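Local structure of SnoaL-like domain-containing protein (Kribbella flavida, 4LMI) at residues Glu8-Leu13 against Pro77-Ser82; Lys16-Leu21 against Leu67-Leu72; Val81-Thr86 against Asp110-Ala115. The protein is of unknown function but has a SnoaL-like fold of the NTF2 superfamily and is putatively a ketosteroid isomerase. One frame throughout, in Å; residues are numbered along the deposited sequence.

Contact 1 of 3, residues Glu8-Leu13 against Pro77-Ser82; sequences EQTRAL and PSAAVS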
ATOM      1  N   GLU B   8     -15.751   1.604 -11.197  1.00 24.10           N
ATOM      2  CA  GLU B   8     -15.122   1.570 -12.517  1.00 25.76           C
ATOM      3  C   GLU B   8     -14.607   2.945 -12.961  1.00 25.36           C
ATOM      4  O   GLU B   8     -13.568   3.041 -13.625  1.00 26.51           O
ATOM      5  CB  GLU B   8     -16.014   0.881 -13.560  1.00 28.65           C
ATOM      6  CG  GLU B   8     -16.265  -0.603 -13.264  1.00 31.16           C
ATOM      7  CD  GLU B   8     -15.003  -1.381 -12.887  1.00 33.49           C
ATOM      8  OE1 GLU B   8     -14.008  -1.327 -13.641  1.00 32.39           O
ATOM      9  OE2 GLU B   8     -15.007  -2.057 -11.829  1.00 35.05           O
ATOM     10  N   GLN B   9     -15.308   4.005 -12.549  1.00 23.86           N
ATOM     11  CA  GLN B   9     -14.844   5.374 -12.784  1.00 24.73           C
ATOM     12  C   GLN B   9     -13.498   5.616 -12.098  1.00 23.65           C
ATOM     13  O   GLN B   9     -12.558   6.139 -12.706  1.00 25.69           O
ATOM     14  CB  GLN B   9     -15.890   6.382 -12.303  1.00 30.82           C
ATOM     15  CG  GLN B   9     -15.495   7.838 -12.500  1.00 38.91           C
ATOM     16  CD  GLN B   9     -16.680   8.785 -12.474  1.00 51.22           C
ATOM     17  OE1 GLN B   9     -17.815   8.378 -12.207  1.00 60.51           O
ATOM     18  NE2 GLN B   9     -16.423  10.056 -12.760  1.00 49.51           N
ATOM     19  N   THR B  10     -13.408   5.210 -10.837  1.00 19.59           N
ATOM     20  CA  THR B  10     -12.167   5.307 -10.070  1.00 19.45           C
ATOM     21  C   THR B  10     -11.041   4.499 -10.711  1.00 21.90           C
ATOM     22  O   THR B  10      -9.901   4.981 -10.809  1.00 22.93           O
ATOM     23  CB  THR B  10     -12.410   4.844  -8.625  1.00 20.53           C
ATOM     24  OG1 THR B  10     -13.302   5.774  -8.003  1.00 22.28           O
ATOM     25  CG2 THR B  10     -11.106   4.777  -7.819  1.00 19.72           C
ATOM     26  N   ARG B  11     -11.355   3.280 -11.154  1.00 20.32           N
ATOM     27  CA  ARG B  11     -10.353   2.445 -11.821  1.00 21.25           C
ATOM     28  C   ARG B  11      -9.742   3.158 -13.035  1.00 22.71           C
ATOM     29  O   ARG B  11      -8.518   3.229 -13.169  1.00 24.13           O
ATOM     30  CB  ARG B  11     -10.934   1.090 -12.241  1.00 23.05           C
ATOM     31  CG  ARG B  11      -9.865   0.064 -12.611  1.00 23.02           C
ATOM     32  CD  ARG B  11     -10.445  -1.233 -13.169  1.00 25.23           C
ATOM     33  NE  ARG B  11     -11.529  -1.757 -12.336  1.00 24.25           N
ATOM     34  CZ  ARG B  11     -11.356  -2.431 -11.201  1.00 24.64           C
ATOM     35  NH1 ARG B  11     -10.131  -2.689 -10.757  1.00 24.68           N
ATOM     36  NH2 ARG B  11     -12.412  -2.851 -10.508  1.00 25.91           N
ATOM     37  N   ALA B  12     -10.602   3.688 -13.904  1.00 23.36           N
ATOM     38  CA  ALA B  12     -10.163   4.400 -15.104  1.00 24.16           C
ATOM     39  C   ALA B  12      -9.347   5.636 -14.731  1.00 24.81           C
ATOM     40  O   ALA B  12      -8.321   5.924 -15.365  1.00 24.43           O
ATOM     41  CB  ALA B  12     -11.361   4.786 -15.971  1.00 27.20           C
ATOM     42  N   LEU B  13      -9.781   6.348 -13.689  1.00 23.11           N
ATOM     43  CA  LEU B  13      -9.096   7.565 -13.281  1.00 21.38           C
ATOM     44  C   LEU B  13      -7.711   7.277 -12.686  1.00 21.31           C
ATOM     45  O   LEU B  13      -6.748   7.980 -13.004  1.00 22.29           O
ATOM     46  CB  LEU B  13      -9.961   8.396 -12.323  1.00 23.17           C
ATOM     47  CG  LEU B  13      -9.406   9.769 -11.914  1.00 27.50           C
ATOM     48  CD1 LEU B  13      -9.273  10.703 -13.109  1.00 31.18           C
ATOM     49  CD2 LEU B  13     -10.283  10.404 -10.847  1.00 28.77           C
ATOM     50  N   PRO B  77     -14.901   5.171  -4.260  1.00 19.11           N
ATOM     51  CA  PRO B  77     -14.097   6.347  -4.605  1.00 21.27           C
ATOM     52  C   PRO B  77     -12.595   6.131  -4.375  1.00 22.39           C
ATOM     53  O   PRO B  77     -11.803   7.052  -4.592  1.00 24.08           O
ATOM     54  CB  PRO B  77     -14.626   7.410  -3.635  1.00 23.35           C
ATOM     55  CG  PRO B  77     -14.983   6.625  -2.411  1.00 23.05           C
ATOM     56  CD  PRO B  77     -15.464   5.275  -2.899  1.00 21.43           C
ATOM     57  N   SER B  78     -12.210   4.928  -3.949  1.00 19.54           N
ATOM     58  CA  SER B  78     -10.852   4.677  -3.473  1.00 21.26           C
ATOM     59  C   SER B  78     -10.070   3.772  -4.407  1.00 22.12           C
ATOM     60  O   SER B  78     -10.619   2.812  -4.955  1.00 23.06           O
ATOM     61  CB  SER B  78     -10.888   4.041  -2.075  1.00 22.49           C
ATOM     62  OG  SER B  78     -11.683   4.808  -1.186  1.00 26.21           O
ATOM     63  N   ALA B  79      -8.783   4.076  -4.575  1.00 21.78           N
ATOM     64  CA  ALA B  79      -7.866   3.203  -5.307  1.00 20.75           C
ATOM     65  C   ALA B  79      -6.611   2.946  -4.482  1.00 21.13           C
ATOM     66  O   ALA B  79      -6.191   3.796  -3.693  1.00 21.48           O
ATOM     67  CB  ALA B  79      -7.494   3.815  -6.656  1.00 19.58           C
ATOM     68  N   ALA B  80      -6.034   1.759  -4.643  1.00 21.73           N
ATOM     69  CA  ALA B  80      -4.702   1.468  -4.110  1.00 20.93           C
ATOM     70  C   ALA B  80      -3.878   0.927  -5.261  1.00 22.99           C
ATOM     71  O   ALA B  80      -4.299  -0.006  -5.954  1.00 22.52           O
ATOM     72  CB  ALA B  80      -4.771   0.459  -2.980  1.00 22.03           C
ATOM     73  N   VAL B  81      -2.712   1.523  -5.478  1.00 21.86           N
ATOM     74  CA  VAL B  81      -1.897   1.193  -6.636  1.00 22.61           C
ATOM     75  C   VAL B  81      -0.474   0.958  -6.164  1.00 24.66           C
ATOM     76  O   VAL B  81       0.086   1.776  -5.429  1.00 25.81           O
ATOM     77  CB  VAL B  81      -1.917   2.336  -7.677  1.00 22.94           C
ATOM     78  CG1 VAL B  81      -1.122   1.958  -8.922  1.00 23.72           C
ATOM     79  CG2 VAL B  81      -3.349   2.724  -8.049  1.00 22.52           C
ATOM     80  N   SER B  82       0.107  -0.171  -6.553  1.00 25.36           N
ATOM     81  CA  SER B  82       1.532  -0.361  -6.339  1.00 25.99           C
ATOM     82  C   SER B  82       2.252  -0.163  -7.659  1.00 26.72           C
ATOM     83  O   SER B  82       1.721  -0.494  -8.724  1.00 26.10           O
ATOM     84  CB  SER B  82       1.856  -1.727  -5.724  1.00 27.62           C
ATOM     85  OG  SER B  82       1.451  -2.778  -6.574  1.00 27.15           O
TER

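Contact 2 of 3, residues Lys16-Leu21 against Leu67-Leu72; sequences KYFDTL and LTVTRL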
ATOM      1  N   LYS B  16      -5.316   6.524 -15.485  0.50 24.63           N
ATOM      2  CA  LYS B  16      -4.944   7.774 -16.153  0.50 24.65           C
ATOM      3  C   LYS B  16      -3.963   8.611 -15.334  0.50 24.13           C
ATOM      4  O   LYS B  16      -3.058   9.239 -15.891  0.50 24.08           O
ATOM      5  CB  LYS B  16      -6.188   8.600 -16.489  0.50 26.78           C
ATOM      6  CG  LYS B  16      -6.979   8.066 -17.669  0.50 31.64           C
ATOM      7  CD  LYS B  16      -7.973   9.094 -18.188  0.50 35.72           C
ATOM      8  CE  LYS B  16      -8.891   8.495 -19.242  0.50 39.40           C
ATOM      9  NZ  LYS B  16      -9.789   7.449 -18.677  0.50 33.00           N
ATOM     10  N   TYR B  17      -4.154   8.621 -14.017  1.00 22.54           N
ATOM     11  CA  TYR B  17      -3.268   9.353 -13.102  1.00 22.83           C
ATOM     12  C   TYR B  17      -1.829   8.860 -13.262  1.00 23.02           C
ATOM     13  O   TYR B  17      -0.902   9.657 -13.449  1.00 24.24           O
ATOM     14  CB  TYR B  17      -3.760   9.204 -11.657  1.00 21.15           C
ATOM     15  CG  TYR B  17      -2.831   9.752 -10.596  1.00 21.35           C
ATOM     16  CD1 TYR B  17      -1.780   8.980 -10.099  1.00 21.18           C
ATOM     17  CD2 TYR B  17      -3.024  11.029 -10.060  1.00 23.87           C
ATOM     18  CE1 TYR B  17      -0.930   9.470  -9.122  1.00 22.39           C
ATOM     19  CE2 TYR B  17      -2.178  11.528  -9.075  1.00 22.51           C
ATOM     20  CZ  TYR B  17      -1.135  10.739  -8.612  1.00 22.35           C
ATOM     21  OH  TYR B  17      -0.292  11.210  -7.640  1.00 23.02           O
ATOM     22  N   PHE B  18      -1.652   7.543 -13.229  1.00 22.67           N
ATOM     23  CA  PHE B  18      -0.313   6.978 -13.381  1.00 24.25           C
ATOM     24  C   PHE B  18       0.252   7.066 -14.798  1.00 26.17           C
ATOM     25  O   PHE B  18       1.455   7.294 -14.961  1.00 28.06           O
ATOM     26  CB  PHE B  18      -0.225   5.577 -12.770  1.00 22.71           C
ATOM     27  CG  PHE B  18      -0.221   5.606 -11.273  1.00 23.67           C
ATOM     28  CD1 PHE B  18       0.962   5.843 -10.570  1.00 25.06           C
ATOM     29  CD2 PHE B  18      -1.404   5.474 -10.559  1.00 23.80           C
ATOM     30  CE1 PHE B  18       0.963   5.910  -9.188  1.00 23.94           C
ATOM     31  CE2 PHE B  18      -1.405   5.546  -9.173  1.00 23.54           C
ATOM     32  CZ  PHE B  18      -0.224   5.764  -8.491  1.00 23.14           C
ATOM     33  N   ASP B  19      -0.606   6.907 -15.806  0.50 25.53           N
ATOM     34  CA  ASP B  19      -0.181   7.030 -17.204  0.50 25.46           C
ATOM     35  C   ASP B  19       0.290   8.450 -17.544  0.50 24.73           C
ATOM     36  O   ASP B  19       1.342   8.626 -18.166  0.50 25.03           O
ATOM     37  CB  ASP B  19      -1.282   6.564 -18.165  0.50 24.86           C
ATOM     38  CG  ASP B  19      -1.465   5.049 -18.161  0.50 28.08           C
ATOM     39  OD1 ASP B  19      -0.610   4.334 -17.599  0.50 28.66           O
ATOM     40  OD2 ASP B  19      -2.467   4.569 -18.728  0.50 29.10           O
ATOM     41  N   THR B  20      -0.475   9.457 -17.119  1.00 24.75           N
ATOM     42  CA  THR B  20      -0.111  10.861 -17.370  1.00 25.05           C
ATOM     43  C   THR B  20       1.072  11.313 -16.515  1.00 25.65           C
ATOM     44  O   THR B  20       1.904  12.099 -16.971  1.00 29.43           O
ATOM     45  CB  THR B  20      -1.290  11.838 -17.195  1.00 26.11           C
ATOM     46  OG1 THR B  20      -1.804  11.746 -15.861  1.00 22.75           O
ATOM     47  CG2 THR B  20      -2.397  11.542 -18.232  1.00 25.95           C
ATOM     48  N   LEU B  21       1.149  10.812 -15.284  1.00 26.55           N
ATOM     49  CA  LEU B  21       2.304  11.098 -14.427  1.00 25.41           C
ATOM     50  C   LEU B  21       3.586  10.522 -15.025  1.00 26.23           C
ATOM     51  O   LEU B  21       4.578  11.236 -15.188  1.00 27.73           O
ATOM     52  CB  LEU B  21       2.091  10.562 -13.009  1.00 26.57           C
ATOM     53  CG  LEU B  21       3.227  10.829 -12.006  1.00 28.57           C
ATOM     54  CD1 LEU B  21       3.560  12.314 -11.907  1.00 25.20           C
ATOM     55  CD2 LEU B  21       2.878  10.256 -10.639  1.00 31.36           C
ATOM     56  N   LEU B  67       8.075   4.676 -13.721  1.00 35.28           N
ATOM     57  CA  LEU B  67       7.199   3.796 -12.953  1.00 33.51           C
ATOM     58  C   LEU B  67       6.430   2.825 -13.840  1.00 33.18           C
ATOM     59  O   LEU B  67       6.152   3.108 -15.006  1.00 35.62           O
ATOM     60  CB  LEU B  67       6.256   4.592 -12.033  1.00 36.13           C
ATOM     61  CG  LEU B  67       5.289   5.632 -12.594  1.00 38.12           C
ATOM     62  CD1 LEU B  67       3.971   4.989 -13.000  1.00 40.44           C
ATOM     63  CD2 LEU B  67       5.042   6.711 -11.549  1.00 41.56           C
ATOM     64  N   THR B  68       6.128   1.665 -13.269  1.00 30.55           N
ATOM     65  CA  THR B  68       5.303   0.649 -13.905  1.00 32.08           C
ATOM     66  C   THR B  68       4.308   0.171 -12.862  1.00 29.57           C
ATOM     67  O   THR B  68       4.703  -0.278 -11.783  1.00 29.39           O
ATOM     68  CB  THR B  68       6.151  -0.542 -14.393  1.00 32.40           C
ATOM     69  OG1 THR B  68       7.179  -0.068 -15.265  1.00 35.46           O
ATOM     70  CG2 THR B  68       5.290  -1.556 -15.140  1.00 33.04           C
ATOM     71  N   VAL B  69       3.021   0.285 -13.177  1.00 28.65           N
ATOM     72  CA  VAL B  69       1.967  -0.174 -12.278  1.00 27.77           C
ATOM     73  C   VAL B  69       2.008  -1.705 -12.173  1.00 26.23           C
ATOM     74  O   VAL B  69       2.063  -2.401 -13.192  1.00 28.90           O
ATOM     75  CB  VAL B  69       0.577   0.303 -12.749  1.00 26.36           C
ATOM     76  CG1 VAL B  69      -0.527  -0.357 -11.933  1.00 26.52           C
ATOM     77  CG2 VAL B  69       0.475   1.827 -12.664  1.00 25.73           C
ATOM     78  N   THR B  70       2.000  -2.217 -10.943  1.00 27.42           N
ATOM     79  CA  THR B  70       2.050  -3.668 -10.700  1.00 29.39           C
ATOM     80  C   THR B  70       0.736  -4.218 -10.149  1.00 27.45           C
ATOM     81  O   THR B  70       0.383  -5.376 -10.400  1.00 26.76           O
ATOM     82  CB  THR B  70       3.210  -4.053  -9.761  1.00 29.70           C
ATOM     83  OG1 THR B  70       3.196  -3.206  -8.601  1.00 29.21           O
ATOM     84  CG2 THR B  70       4.537  -3.896 -10.480  1.00 30.73           C
ATOM     85  N   ARG B  71       0.026  -3.389  -9.388  1.00 27.18           N
ATOM     86  CA  ARG B  71      -1.316  -3.722  -8.916  1.00 24.83           C
ATOM     87  C   ARG B  71      -2.155  -2.471  -8.978  1.00 23.86           C
ATOM     88  O   ARG B  71      -1.650  -1.367  -8.745  1.00 23.81           O
ATOM     89  CB  ARG B  71      -1.310  -4.214  -7.467  1.00 25.29           C
ATOM     90  CG  ARG B  71      -0.437  -5.419  -7.166  1.00 26.68           C
ATOM     91  CD  ARG B  71      -0.500  -5.727  -5.680  1.00 27.38           C
ATOM     92  NE  ARG B  71       0.446  -6.760  -5.269  1.00 31.80           N
ATOM     93  CZ  ARG B  71       1.748  -6.572  -5.068  1.00 32.28           C
ATOM     94  NH1 ARG B  71       2.294  -5.377  -5.251  1.00 29.92           N
ATOM     95  NH2 ARG B  71       2.512  -7.596  -4.684  1.00 31.84           N
ATOM     96  N   LEU B  72      -3.434  -2.641  -9.285  1.00 24.35           N
ATOM     97  CA  LEU B  72      -4.370  -1.525  -9.255  1.00 24.93           C
ATOM     98  C   LEU B  72      -5.728  -2.003  -8.753  1.00 25.51           C
ATOM     99  O   LEU B  72      -6.443  -2.725  -9.451  1.00 26.81           O
ATOM    100  CB  LEU B  72      -4.482  -0.859 -10.636  1.00 25.08           C
ATOM    101  CG  LEU B  72      -5.065   0.563 -10.708  1.00 27.21           C
ATOM    102  CD1 LEU B  72      -4.685   1.238 -12.017  1.00 28.95           C
ATOM    103  CD2 LEU B  72      -6.581   0.589 -10.523  1.00 31.37           C
TER

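Contact 3 of 3, residues Val81-Thr86 against Asp110-Ala115; sequences VSVNLT and DFWPEA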
ATOM      1  N   VAL B  81      -2.712   1.523  -5.478  1.00 21.86           N
ATOM      2  CA  VAL B  81      -1.897   1.193  -6.636  1.00 22.61           C
ATOM      3  C   VAL B  81      -0.474   0.958  -6.164  1.00 24.66           C
ATOM      4  O   VAL B  81       0.086   1.776  -5.429  1.00 25.81           O
ATOM      5  CB  VAL B  81      -1.917   2.336  -7.677  1.00 22.94           C
ATOM      6  CG1 VAL B  81      -1.122   1.958  -8.922  1.00 23.72           C
ATOM      7  CG2 VAL B  81      -3.349   2.724  -8.049  1.00 22.52           C
ATOM      8  N   SER B  82       0.107  -0.171  -6.553  1.00 25.36           N
ATOM      9  CA  SER B  82       1.532  -0.361  -6.339  1.00 25.99           C
ATOM     10  C   SER B  82       2.252  -0.163  -7.659  1.00 26.72           C
ATOM     11  O   SER B  82       1.721  -0.494  -8.724  1.00 26.10           O
ATOM     12  CB  SER B  82       1.856  -1.727  -5.724  1.00 27.62           C
ATOM     13  OG  SER B  82       1.451  -2.778  -6.574  1.00 27.15           O
ATOM     14  N   VAL B  83       3.446   0.415  -7.578  1.00 28.11           N
ATOM     15  CA  VAL B  83       4.284   0.648  -8.743  1.00 26.93           C
ATOM     16  C   VAL B  83       5.713   0.189  -8.469  1.00 27.68           C
ATOM     17  O   VAL B  83       6.197   0.263  -7.328  1.00 29.23           O
ATOM     18  CB  VAL B  83       4.295   2.141  -9.181  1.00 26.88           C
ATOM     19  CG1 VAL B  83       2.892   2.621  -9.541  1.00 28.44           C
ATOM     20  CG2 VAL B  83       4.903   3.035  -8.100  1.00 26.93           C
ATOM     21  N   ASN B  84       6.371  -0.318  -9.509  1.00 27.61           N
ATOM     22  CA  ASN B  84       7.820  -0.430  -9.491  1.00 30.93           C
ATOM     23  C   ASN B  84       8.412   0.870  -9.999  1.00 31.71           C
ATOM     24  O   ASN B  84       8.110   1.310 -11.103  1.00 34.27           O
ATOM     25  CB  ASN B  84       8.308  -1.620 -10.322  1.00 31.96           C
ATOM     26  CG  ASN B  84       8.123  -2.946  -9.607  1.00 35.04           C
ATOM     27  OD1 ASN B  84       7.991  -2.998  -8.376  1.00 38.74           O
ATOM     28  ND2 ASN B  84       8.113  -4.027 -10.372  1.00 37.22           N
ATOM     29  N   LEU B  85       9.233   1.495  -9.165  1.00 35.81           N
ATOM     30  CA  LEU B  85       9.879   2.746  -9.512  1.00 36.46           C
ATOM     31  C   LEU B  85      11.377   2.538  -9.686  1.00 40.54           C
ATOM     32  O   LEU B  85      12.026   1.911  -8.847  1.00 46.13           O
ATOM     33  CB  LEU B  85       9.625   3.792  -8.424  1.00 39.09           C
ATOM     34  CG  LEU B  85      10.264   5.175  -8.586  1.00 40.37           C
ATOM     35  CD1 LEU B  85       9.608   5.969  -9.703  1.00 43.39           C
ATOM     36  CD2 LEU B  85      10.206   5.954  -7.284  1.00 46.39           C
ATOM     37  N   THR B  86      11.905   3.049 -10.794  1.00 40.48           N
ATOM     38  CA  THR B  86      13.335   3.211 -10.968  1.00 41.98           C
ATOM     39  C   THR B  86      13.585   4.693 -10.744  1.00 51.04           C
ATOM     40  O   THR B  86      13.175   5.527 -11.553  1.00 54.25           O
ATOM     41  CB  THR B  86      13.797   2.772 -12.371  1.00 47.78           C
ATOM     42  OG1 THR B  86      13.333   1.439 -12.630  1.00 52.93           O
ATOM     43  CG2 THR B  86      15.311   2.795 -12.473  1.00 54.69           C
ATOM     44  N   ASP B 110       1.081   8.761  -0.604  1.00 22.26           N
ATOM     45  CA  ASP B 110       2.208   8.013  -1.165  1.00 22.15           C
ATOM     46  C   ASP B 110       2.977   7.310  -0.063  1.00 21.26           C
ATOM     47  O   ASP B 110       3.305   7.931   0.954  1.00 22.57           O
ATOM     48  CB  ASP B 110       3.199   8.983  -1.827  1.00 23.62           C
ATOM     49  CG  ASP B 110       2.945   9.211  -3.317  1.00 23.94           C
ATOM     50  OD1 ASP B 110       1.821   8.993  -3.817  1.00 22.64           O
ATOM     51  OD2 ASP B 110       3.904   9.655  -3.993  1.00 25.76           O
ATOM     52  N   PHE B 111       3.274   6.029  -0.281  1.00 22.45           N
ATOM     53  CA  PHE B 111       4.250   5.284   0.513  1.00 24.07           C
ATOM     54  C   PHE B 111       5.357   4.801  -0.410  1.00 24.40           C
ATOM     55  O   PHE B 111       5.082   4.326  -1.517  1.00 22.99           O
ATOM     56  CB  PHE B 111       3.599   4.072   1.187  1.00 24.09           C
ATOM     57  CG  PHE B 111       2.582   4.431   2.228  1.00 23.53           C
ATOM     58  CD1 PHE B 111       2.982   4.738   3.530  1.00 24.74           C
ATOM     59  CD2 PHE B 111       1.221   4.456   1.914  1.00 22.18           C
ATOM     60  CE1 PHE B 111       2.046   5.066   4.501  1.00 24.64           C
ATOM     61  CE2 PHE B 111       0.280   4.784   2.883  1.00 24.50           C
ATOM     62  CZ  PHE B 111       0.696   5.091   4.177  1.00 24.47           C
ATOM     63  N   TRP B 112       6.603   4.921   0.046  1.00 25.31           N
ATOM     64  CA  TRP B 112       7.755   4.463  -0.730  1.00 25.91           C
ATOM     65  C   TRP B 112       8.601   3.525   0.081  1.00 26.30           C
ATOM     66  O   TRP B 112       9.652   3.919   0.587  1.00 29.53           O
ATOM     67  CB  TRP B 112       8.553   5.658  -1.252  1.00 27.95           C
ATOM     68  CG  TRP B 112       7.711   6.470  -2.197  1.00 28.59           C
ATOM     69  CD1 TRP B 112       7.014   7.646  -1.929  1.00 30.16           C
ATOM     70  CD2 TRP B 112       7.385   6.139  -3.587  1.00 31.51           C
ATOM     71  NE1 TRP B 112       6.321   8.066  -3.039  1.00 29.96           N
ATOM     72  CE2 TRP B 112       6.498   7.206  -4.067  1.00 30.59           C
ATOM     73  CE3 TRP B 112       7.739   5.113  -4.457  1.00 33.58           C
ATOM     74  CZ2 TRP B 112       6.005   7.224  -5.365  1.00 32.22           C
ATOM     75  CZ3 TRP B 112       7.228   5.138  -5.760  1.00 35.37           C
ATOM     76  CH2 TRP B 112       6.383   6.170  -6.201  1.00 34.43           C
ATOM     77  N   PRO B 113       8.138   2.266   0.238  1.00 25.64           N
ATOM     78  CA  PRO B 113       8.911   1.309   1.024  1.00 25.15           C
ATOM     79  C   PRO B 113      10.239   1.020   0.349  1.00 27.95           C
ATOM     80  O   PRO B 113      10.305   0.943  -0.883  1.00 31.99           O
ATOM     81  CB  PRO B 113       8.026   0.055   1.034  1.00 26.78           C
ATOM     82  CG  PRO B 113       7.099   0.214  -0.129  1.00 29.64           C
ATOM     83  CD  PRO B 113       6.865   1.688  -0.232  1.00 26.85           C
ATOM     84  N   GLU B 114      11.285   0.899   1.161  1.00 31.09           N
ATOM     85  CA  GLU B 114      12.629   0.575   0.675  1.00 34.17           C
ATOM     86  C   GLU B 114      13.098  -0.735   1.281  1.00 33.59           C
ATOM     87  O   GLU B 114      12.608  -1.141   2.334  1.00 32.43           O
ATOM     88  CB  GLU B 114      13.609   1.696   1.024  1.00 35.67           C
ATOM     89  CG  GLU B 114      13.246   3.018   0.370  1.00 39.81           C
ATOM     90  CD  GLU B 114      14.247   4.114   0.633  1.00 41.60           C
ATOM     91  OE1 GLU B 114      14.310   4.602   1.778  1.00 45.35           O
ATOM     92  OE2 GLU B 114      14.958   4.501  -0.317  1.00 46.04           O
ATOM     93  N   ALA B 115      14.046  -1.392   0.616  1.00 35.56           N
ATOM     94  CA  ALA B 115      14.623  -2.638   1.127  1.00 35.53           C
ATOM     95  C   ALA B 115      15.211  -2.422   2.523  1.00 33.36           C
ATOM     96  O   ALA B 115      15.691  -1.336   2.834  1.00 35.59           O
ATOM     97  CB  ALA B 115      15.687  -3.165   0.172  1.00 36.48           C
TER

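Contact 1 of 3, residues Glu8-Leu13 against Pro77-Ser82
Thr10, in the first turns of helix 6-22, packs against Pro77, Ser78 and Ala79, where strand 78-87 begins; this is the helix-on-curved-sheet packing of the NTF2-like alpha+beta fold. On the helix side the tight part rests almost wholly on Thr10. Its CB points toward the strand; CG2, anti to the backbone N with OG1 beside that N (chi1 -66°), lies 3.5 Å from Ser78 O and 3.9 Å from Ala79 CB. OG1 comes within 3.5 Å of Pro77 CA and hydrogen-bonds to Gly76 O in the turn and to Asp6 O in its own helix. Threonine thus suits the place, with a methyl for the sheet and a hydroxyl for the turn, while Ala79 is short enough to let the helix come close. A valine here would lack the hydroxyl, and Gly76 O would probably lose its tie to the helix. The exposed Pro77 ring, which starts away from the helix, is the loose, solvent side. Arg11 turns from strand 78-87 toward the dimer partner, its NH1 bridging to Asp75 of the second subunit. The Arg11 guanidinium also forms a side-on salt bridge with Glu8, NE 2.8 Å from Glu8 OE1 and NH2 3.0 Å from Glu8 OE2.

Contact 2 of 3, residues Lys16-Leu21 against Leu67-Leu72
Lys16 O is gripped twice by Thr20, one turn along the helix whose Phe18 presses on Leu67 and Val69. The backbone N of Thr20 lies 2.9 Å from Lys16 O, and Thr20 OG1 donates to the same oxygen at 2.8 Å from the opposite face of the carbonyl plane, so the hydroxyl of this partly exposed threonine is satisfied within its own helix. Helix 6-22 packs here on the outermost strand 65-75, as in the NTF2-like fold. The segments 16-21 and 67-72 run nearly antiparallel (161°), their axes 9.3 Å apart, a spacing filled by apolar side chains. Phe18 crosses both of its partners at about a right angle. Its CB meets Val69 CG2 at 3.8 Å, whereas Leu67 CD1 arrives at the edge of the ring, 4.0 Å from Phe18 CD1. With CG between the backbone N and the carbonyl carbon (chi1 58°), Leu67 sends CD1 to Phe18 and CD2 to Leu21 CD2, 4.3 Å away. Branched aliphatics suit this strand face: the two methyls of Leu67 serve two partners, while one methyl of Val69 packs at the root of the Phe18 side chain. Tyr17 CD1 lies over one face of the Phe18 ring, offset toward its rim. Leu21 lies near a bound HEPES molecule, probably from the crystallisation liquor. Val81 and Val83 of strand 78-87 also touch Phe18, while Trp26 and Phe29 of helix 26-31 pack on Leu21.

Contact 3 of 3, residues Val81-Thr86 against Asp110-Ala115
Trp112 turns the six-membered end of its indole toward Leu85 and Val83, and the contact follows from how these three side chains are set against each other. Just past the end of strand 104-111, the indole reaches to strand 78-87, two strands over with 90-101 between them, in the curved sheet of the NTF2-like fold. Leu85 crosses the indole at about a right angle. Its CD2 comes to 3.4 Å from Trp112 CZ3, a tight approach for two carbons, and its CB lies 3.8 Å from that same atom. Val83 meets the ring at a slant, with CG2 3.9 Å from Trp112 CZ3 and almost as near to CH2. Val83 CG2 and Leu85 CD2 lie on opposite sides of the indole plane, so a flat apolar ring fits between two aliphatic side chains. The CA atoms of Leu85 and Trp112 are 9.2 Å apart, a distance that the long indole side chain suits. The indole's polar end is held on its own segment. Trp112 NE1 donates to Asp110 OD2 at 3.0 Å in a bent bond (141°), reaching the oxygen from above the carboxylate plane, and that oxygen also hydrogen-bonds with Tyr39 OH. This bond probably limits the turning of the ring. A bound HEPES molecule, probably from the crystallisation liquor, lies close to Trp112, consistent with a pocket. Leu41 of strand 37-41 touches Trp112 too, while Phe18 of helix 6-22 and Val69 of strand 65-75 pack against Val83.

Overall arrangement
Helix 6-22 supplies contacts 1 and 2, whose centres lie about 11 Å apart, and packs on the neighbouring strands 78-87 and 65-75. Contact 3 uses residues 81-86 of strand 78-87; its centre is about 12 Å from that of contact 2 and about 17 Å from that of contact 1. Along the chain, contact 2 falls within the span bridged by contact 1, and contact 3 begins at Val81 and Ser82, where contact 1 ends. Contacts 2 and 3 meet through strand pairing, with Thr68 O 2.8 Å from Asn84 N. All three reach one mixed sheet and touch the second subunit, so helix, sheet and dimer partner are joined; HEPES bound near contacts 2 and 3 is consistent with a pocket there.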